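PDB 6N1B: carbohydrate-binding protein from Flavonifractor plautii, which probably removes the acetyl group from N-acetylgalactosamine of the blood group A antigen, the deacetylation step of a gut bacterial pathway that converts A to universal O type blood. Local coordinates for residues A[98-110]-A[150-162]. Sequence-based numbering, arbitrary orientation.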
loop_
_atom_site.group_PDB
_atom_site.type_symbol
_atom_site.label_atom_id
_atom_site.label_comp_id
_atom_site.label_asym_id
_atom_site.label_seq_id
_atom_site.Cartn_x
_atom_site.Cartn_y
_atom_site.Cartn_z
ATOM N N VAL A 98 4.102 -11.393 12.610
ATOM C CA VAL A 98 3.312 -11.784 13.761
ATOM C C VAL A 98 2.359 -10.665 14.185
ATOM O O VAL A 98 2.641 -9.479 13.920
ATOM C CB VAL A 98 4.242 -12.136 14.960
ATOM C CG1 VAL A 98 5.098 -13.323 14.643
ATOM C CG2 VAL A 98 5.076 -10.969 15.449
ATOM N N GLU A 99 1.303 -11.005 14.850
ATOM C CA GLU A 99 0.432 -10.011 15.461
ATOM C C GLU A 99 1.018 -9.675 16.815
ATOM O O GLU A 99 1.130 -10.583 17.640
ATOM C CB GLU A 99 -1.012 -10.568 15.536
ATOM C CG GLU A 99 -1.630 -10.847 14.234
ATOM C CD GLU A 99 -2.962 -11.470 14.286
ATOM O OE1 GLU A 99 -3.034 -12.689 14.528
ATOM O OE2 GLU A 99 -3.896 -10.870 13.782
ATOM N N PRO A 100 1.355 -8.406 17.084
ATOM C CA PRO A 100 1.906 -8.095 18.403
ATOM C C PRO A 100 1.003 -8.577 19.550
ATOM O O PRO A 100 -0.213 -8.581 19.457
ATOM C CB PRO A 100 1.988 -6.549 18.425
ATOM C CG PRO A 100 1.964 -6.127 16.926
ATOM C CD PRO A 100 1.235 -7.223 16.171
ATOM N N GLU A 101 1.606 -8.913 20.673
ATOM C CA GLU A 101 0.843 -9.424 21.820
ATOM C C GLU A 101 -0.104 -8.348 22.283
ATOM O O GLU A 101 0.255 -7.145 22.481
ATOM C CB GLU A 101 1.780 -9.722 22.927
ATOM C CG GLU A 101 1.004 -10.209 24.138
ATOM C CD GLU A 101 1.851 -11.029 25.080
ATOM O OE1 GLU A 101 2.943 -10.561 25.499
ATOM O OE2 GLU A 101 1.372 -12.154 25.387
ATOM N N GLY A 102 -1.336 -8.728 22.396
ATOM C CA GLY A 102 -2.425 -7.855 22.773
ATOM C C GLY A 102 -3.184 -7.217 21.637
ATOM O O GLY A 102 -4.269 -6.661 21.890
ATOM N N LEU A 103 -2.651 -7.256 20.407
ATOM C CA LEU A 103 -3.361 -6.608 19.278
ATOM C C LEU A 103 -4.488 -7.494 18.780
ATOM O O LEU A 103 -4.317 -8.690 18.671
ATOM C CB LEU A 103 -2.369 -6.399 18.182
ATOM C CG LEU A 103 -3.025 -5.692 16.953
ATOM C CD1 LEU A 103 -2.364 -4.468 16.519
ATOM C CD2 LEU A 103 -3.160 -6.619 15.908
ATOM N N SER A 104 -5.639 -6.876 18.516
ATOM C CA SER A 104 -6.790 -7.498 17.896
ATOM C C SER A 104 -7.059 -6.959 16.529
ATOM O O SER A 104 -7.466 -5.774 16.352
ATOM C CB SER A 104 -8.058 -7.185 18.788
ATOM O OG SER A 104 -9.223 -7.730 18.207
ATOM N N ASN A 105 -6.805 -7.774 15.491
ATOM C CA ASN A 105 -7.093 -7.384 14.102
ATOM C C ASN A 105 -8.579 -7.720 13.779
ATOM O O ASN A 105 -9.124 -8.704 14.310
ATOM C CB ASN A 105 -6.151 -8.112 13.160
ATOM C CG ASN A 105 -4.861 -7.378 13.019
ATOM O OD1 ASN A 105 -4.821 -6.129 12.905
ATOM N ND2 ASN A 105 -3.726 -8.131 12.916
ATOM N N PRO A 106 -9.193 -6.960 12.917
ATOM C CA PRO A 106 -8.631 -5.743 12.257
ATOM C C PRO A 106 -8.612 -4.568 13.273
ATOM O O PRO A 106 -9.393 -4.511 14.217
ATOM C CB PRO A 106 -9.596 -5.536 11.102
ATOM C CG PRO A 106 -10.911 -5.970 11.646
ATOM C CD PRO A 106 -10.584 -7.176 12.540
ATOM N N ILE A 107 -7.770 -3.598 12.947
ATOM C CA ILE A 107 -7.680 -2.388 13.766
ATOM C C ILE A 107 -8.817 -1.452 13.517
ATOM O O ILE A 107 -9.069 -0.539 14.292
ATOM C CB ILE A 107 -6.288 -1.732 13.721
ATOM C CG1 ILE A 107 -5.899 -1.207 12.328
ATOM C CG2 ILE A 107 -5.230 -2.685 14.283
ATOM C CD1 ILE A 107 -4.912 -0.045 12.343
ATOM N N GLU A 108 -9.451 -1.544 12.365
ATOM C CA GLU A 108 -10.646 -0.806 11.978
ATOM C C GLU A 108 -11.754 -1.835 11.753
ATOM O O GLU A 108 -11.483 -2.813 11.039
ATOM C CB GLU A 108 -10.387 0.028 10.746
ATOM C CG GLU A 108 -11.618 0.660 10.107
ATOM C CD GLU A 108 -12.353 1.700 10.993
ATOM O OE1 GLU A 108 -11.742 2.139 11.971
ATOM O OE2 GLU A 108 -13.506 2.022 10.587
ATOM N N PRO A 109 -12.921 -1.671 12.385
ATOM C CA PRO A 109 -13.869 -2.775 12.315
ATOM C C PRO A 109 -14.468 -3.093 10.955
ATOM O O PRO A 109 -14.574 -2.238 10.067
ATOM C CB PRO A 109 -14.993 -2.337 13.316
ATOM C CG PRO A 109 -14.757 -0.927 13.569
ATOM C CD PRO A 109 -13.341 -0.588 13.264
ATOM N N GLN A 110 -14.967 -4.319 10.850
ATOM C CA GLN A 110 -15.789 -4.683 9.751
ATOM C C GLN A 110 -16.984 -3.737 9.653
ATOM O O GLN A 110 -17.712 -3.511 10.636
ATOM C CB GLN A 110 -16.229 -6.154 9.965
ATOM C CG GLN A 110 -17.066 -6.682 8.851
ATOM C CD GLN A 110 -17.297 -8.178 8.919
ATOM O OE1 GLN A 110 -16.315 -8.921 9.011
ATOM N NE2 GLN A 110 -18.551 -8.584 8.908
ATOM N N VAL A 150 -10.541 9.453 3.398
ATOM C CA VAL A 150 -9.261 8.925 3.924
ATOM C C VAL A 150 -9.288 9.062 5.413
ATOM O O VAL A 150 -9.522 10.183 5.901
ATOM C CB VAL A 150 -8.023 9.603 3.256
ATOM C CG1 VAL A 150 -6.762 9.107 3.922
ATOM C CG2 VAL A 150 -8.013 9.369 1.761
ATOM N N ARG A 151 -9.152 7.957 6.125
ATOM C CA ARG A 151 -9.200 7.887 7.601
ATOM C C ARG A 151 -7.829 7.490 8.131
ATOM O O ARG A 151 -6.958 7.031 7.409
ATOM C CB ARG A 151 -10.272 6.912 7.995
ATOM C CG ARG A 151 -11.665 7.364 7.599
ATOM C CD ARG A 151 -12.792 6.365 7.925
ATOM N NE ARG A 151 -14.068 6.971 7.646
ATOM C CZ ARG A 151 -15.263 6.463 8.009
ATOM N NH1 ARG A 151 -15.339 5.209 8.404
ATOM N NH2 ARG A 151 -16.319 7.260 8.018
ATOM N N LEU A 152 -7.684 7.706 9.435
ATOM C CA LEU A 152 -6.379 7.630 10.117
ATOM C C LEU A 152 -6.552 7.107 11.533
ATOM O O LEU A 152 -7.455 7.585 12.291
ATOM C CB LEU A 152 -5.779 9.008 10.153
ATOM C CG LEU A 152 -4.557 9.269 11.022
ATOM C CD1 LEU A 152 -3.341 8.440 10.596
ATOM C CD2 LEU A 152 -4.209 10.747 11.028
ATOM N N ARG A 153 -5.713 6.130 11.864
ATOM C CA ARG A 153 -5.550 5.707 13.287
ATOM C C ARG A 153 -4.053 5.759 13.570
ATOM O O ARG A 153 -3.227 5.371 12.757
ATOM C CB ARG A 153 -6.053 4.257 13.501
ATOM C CG ARG A 153 -7.597 4.170 13.580
ATOM C CD ARG A 153 -8.075 2.714 13.658
ATOM N NE ARG A 153 -9.529 2.633 13.760
ATOM C CZ ARG A 153 -10.243 2.515 14.882
ATOM N NH1 ARG A 153 -9.662 2.428 16.060
ATOM N NH2 ARG A 153 -11.584 2.467 14.807
ATOM N N ILE A 154 -3.726 6.211 14.809
ATOM C CA ILE A 154 -2.332 6.387 15.246
ATOM C C ILE A 154 -2.056 5.429 16.413
ATOM O O ILE A 154 -2.984 5.098 17.210
ATOM C CB ILE A 154 -2.150 7.856 15.698
ATOM C CG1 ILE A 154 -2.277 8.797 14.500
ATOM C CG2 ILE A 154 -0.841 8.109 16.464
ATOM C CD1 ILE A 154 -2.493 10.255 14.818
ATOM N N SER A 155 -0.788 4.970 16.503
ATOM C CA SER A 155 -0.431 4.138 17.639
ATOM C C SER A 155 0.930 4.569 18.186
ATOM O O SER A 155 1.870 4.846 17.406
ATOM C CB SER A 155 -0.341 2.662 17.213
ATOM O OG SER A 155 -0.037 1.775 18.303
ATOM N N TYR A 156 1.014 4.550 19.530
ATOM C CA TYR A 156 2.237 4.686 20.253
ATOM C C TYR A 156 2.939 3.357 20.627
ATOM O O TYR A 156 4.191 3.342 20.779
ATOM C CB TYR A 156 2.056 5.529 21.493
ATOM C CG TYR A 156 1.552 6.912 21.299
ATOM C CD1 TYR A 156 2.421 7.896 20.749
ATOM C CD2 TYR A 156 0.307 7.335 21.631
ATOM C CE1 TYR A 156 2.007 9.230 20.661
ATOM C CE2 TYR A 156 -0.131 8.677 21.552
ATOM C CZ TYR A 156 0.753 9.632 21.068
ATOM O OH TYR A 156 0.383 10.948 20.984
ATOM N N ASP A 157 2.112 2.354 20.888
ATOM C CA ASP A 157 2.587 1.109 21.481
ATOM C C ASP A 157 2.528 -0.079 20.563
ATOM O O ASP A 157 3.001 -1.152 20.915
ATOM C CB ASP A 157 1.822 0.777 22.816
ATOM C CG ASP A 157 0.361 0.470 22.613
ATOM O OD1 ASP A 157 -0.137 0.441 21.477
ATOM O OD2 ASP A 157 -0.310 0.284 23.664
ATOM N N GLY A 158 2.011 0.091 19.353
ATOM C CA GLY A 158 1.924 -0.982 18.335
ATOM C C GLY A 158 0.729 -1.905 18.491
ATOM O O GLY A 158 0.441 -2.742 17.629
ATOM N N VAL A 159 0.036 -1.750 19.639
ATOM C CA VAL A 159 -1.063 -2.610 20.031
ATOM C C VAL A 159 -2.437 -1.948 19.896
ATOM O O VAL A 159 -3.434 -2.524 19.428
ATOM C CB VAL A 159 -0.824 -3.141 21.532
ATOM C CG1 VAL A 159 -2.006 -3.906 22.044
ATOM C CG2 VAL A 159 0.445 -3.917 21.616
ATOM N N HIS A 160 -2.512 -0.670 20.362
ATOM C CA HIS A 160 -3.721 0.109 20.336
ATOM C C HIS A 160 -3.607 1.218 19.265
ATOM O O HIS A 160 -2.627 1.970 19.300
ATOM C CB HIS A 160 -3.936 0.730 21.728
ATOM C CG HIS A 160 -3.994 -0.291 22.783
ATOM N ND1 HIS A 160 -2.899 -0.526 23.584
ATOM C CD2 HIS A 160 -4.964 -1.099 23.160
ATOM C CE1 HIS A 160 -3.215 -1.468 24.469
ATOM N NE2 HIS A 160 -4.445 -1.896 24.187
ATOM N N TRP A 161 -4.606 1.244 18.365
ATOM C CA TRP A 161 -4.560 2.116 17.216
ATOM C C TRP A 161 -5.843 2.959 17.178
ATOM O O TRP A 161 -6.945 2.390 17.113
ATOM C CB TRP A 161 -4.544 1.212 15.923
ATOM C CG TRP A 161 -3.252 0.425 15.865
ATOM C CD1 TRP A 161 -2.927 -0.736 16.559
ATOM C CD2 TRP A 161 -2.118 0.731 15.038
ATOM N NE1 TRP A 161 -1.638 -1.094 16.248
ATOM C CE2 TRP A 161 -1.082 -0.229 15.316
ATOM C CE3 TRP A 161 -1.789 1.778 14.143
ATOM C CZ2 TRP A 161 0.206 -0.144 14.777
ATOM C CZ3 TRP A 161 -0.556 1.820 13.597
ATOM C CH2 TRP A 161 0.473 0.855 13.907
ATOM N N GLY A 162 -5.669 4.291 17.227
ATOM C CA GLY A 162 -6.837 5.140 17.341
ATOM C C GLY A 162 -6.481 6.617 17.375
ATOM O O GLY A 162 -5.662 7.114 16.607
HETATM O O HOH W 1 -5.754 -3.906 19.078
HETATM O O HOH W 2 -13.469 3.042 8.053
#
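V159 meets the type II turn from P100 to L103 with both of its methyls. CG1 lies 3.5 Å from G102 C, while CG2 lies 3.3 Å from E101 O, so both methyls press mainly on turn backbone, with P100 CB farther from CG2. G102 has the positive phi, 93°, that belongs to this type II turn. Beside it, L103 rests CD1 against the bonded pair of G158 O and W161 NE1, 3.5 Å from each. The indole N-H bonds to G158 O, which helps fix the ring's rotation.

I107 supplies the second bump. With chi1 at 64°, CG1 lies between backbone N and carbonyl carbon, and the two branches meet the indole obliquely: CG2 sits 3.8 Å from W161 CD1, whereas CD1 lies along W161 CB, CG and CE3. S155 CB lies over the centre of one ring face, 3.3 Å above its plane.

Farther along, R153 extends to E108. Its NE and NH2 both grip E108 OE1, each at 2.9 Å, a side-on salt bridge with carboxylate and guanidinium planes 48° apart. I107 O covers one guanidinium face without hydrogen bonding to NE, NH1 bonds to W161 O, and NH2 also bonds to G188 O. These contacts pin the group's rotation. A water joins E108 OE2 to R151 NH1; R151 has its salt bridge with E149.

S155, D157, G158 and W161, with D157 OD1 accepting from V159 N and H160 N and with I154 paired to G162, resemble an Asp-box hairpin. The loop running from strand 87-91 to strand 116-126 folds over it, joining neighbouring blades of what the successive four-stranded antiparallel sheets indicate is a beta-propeller.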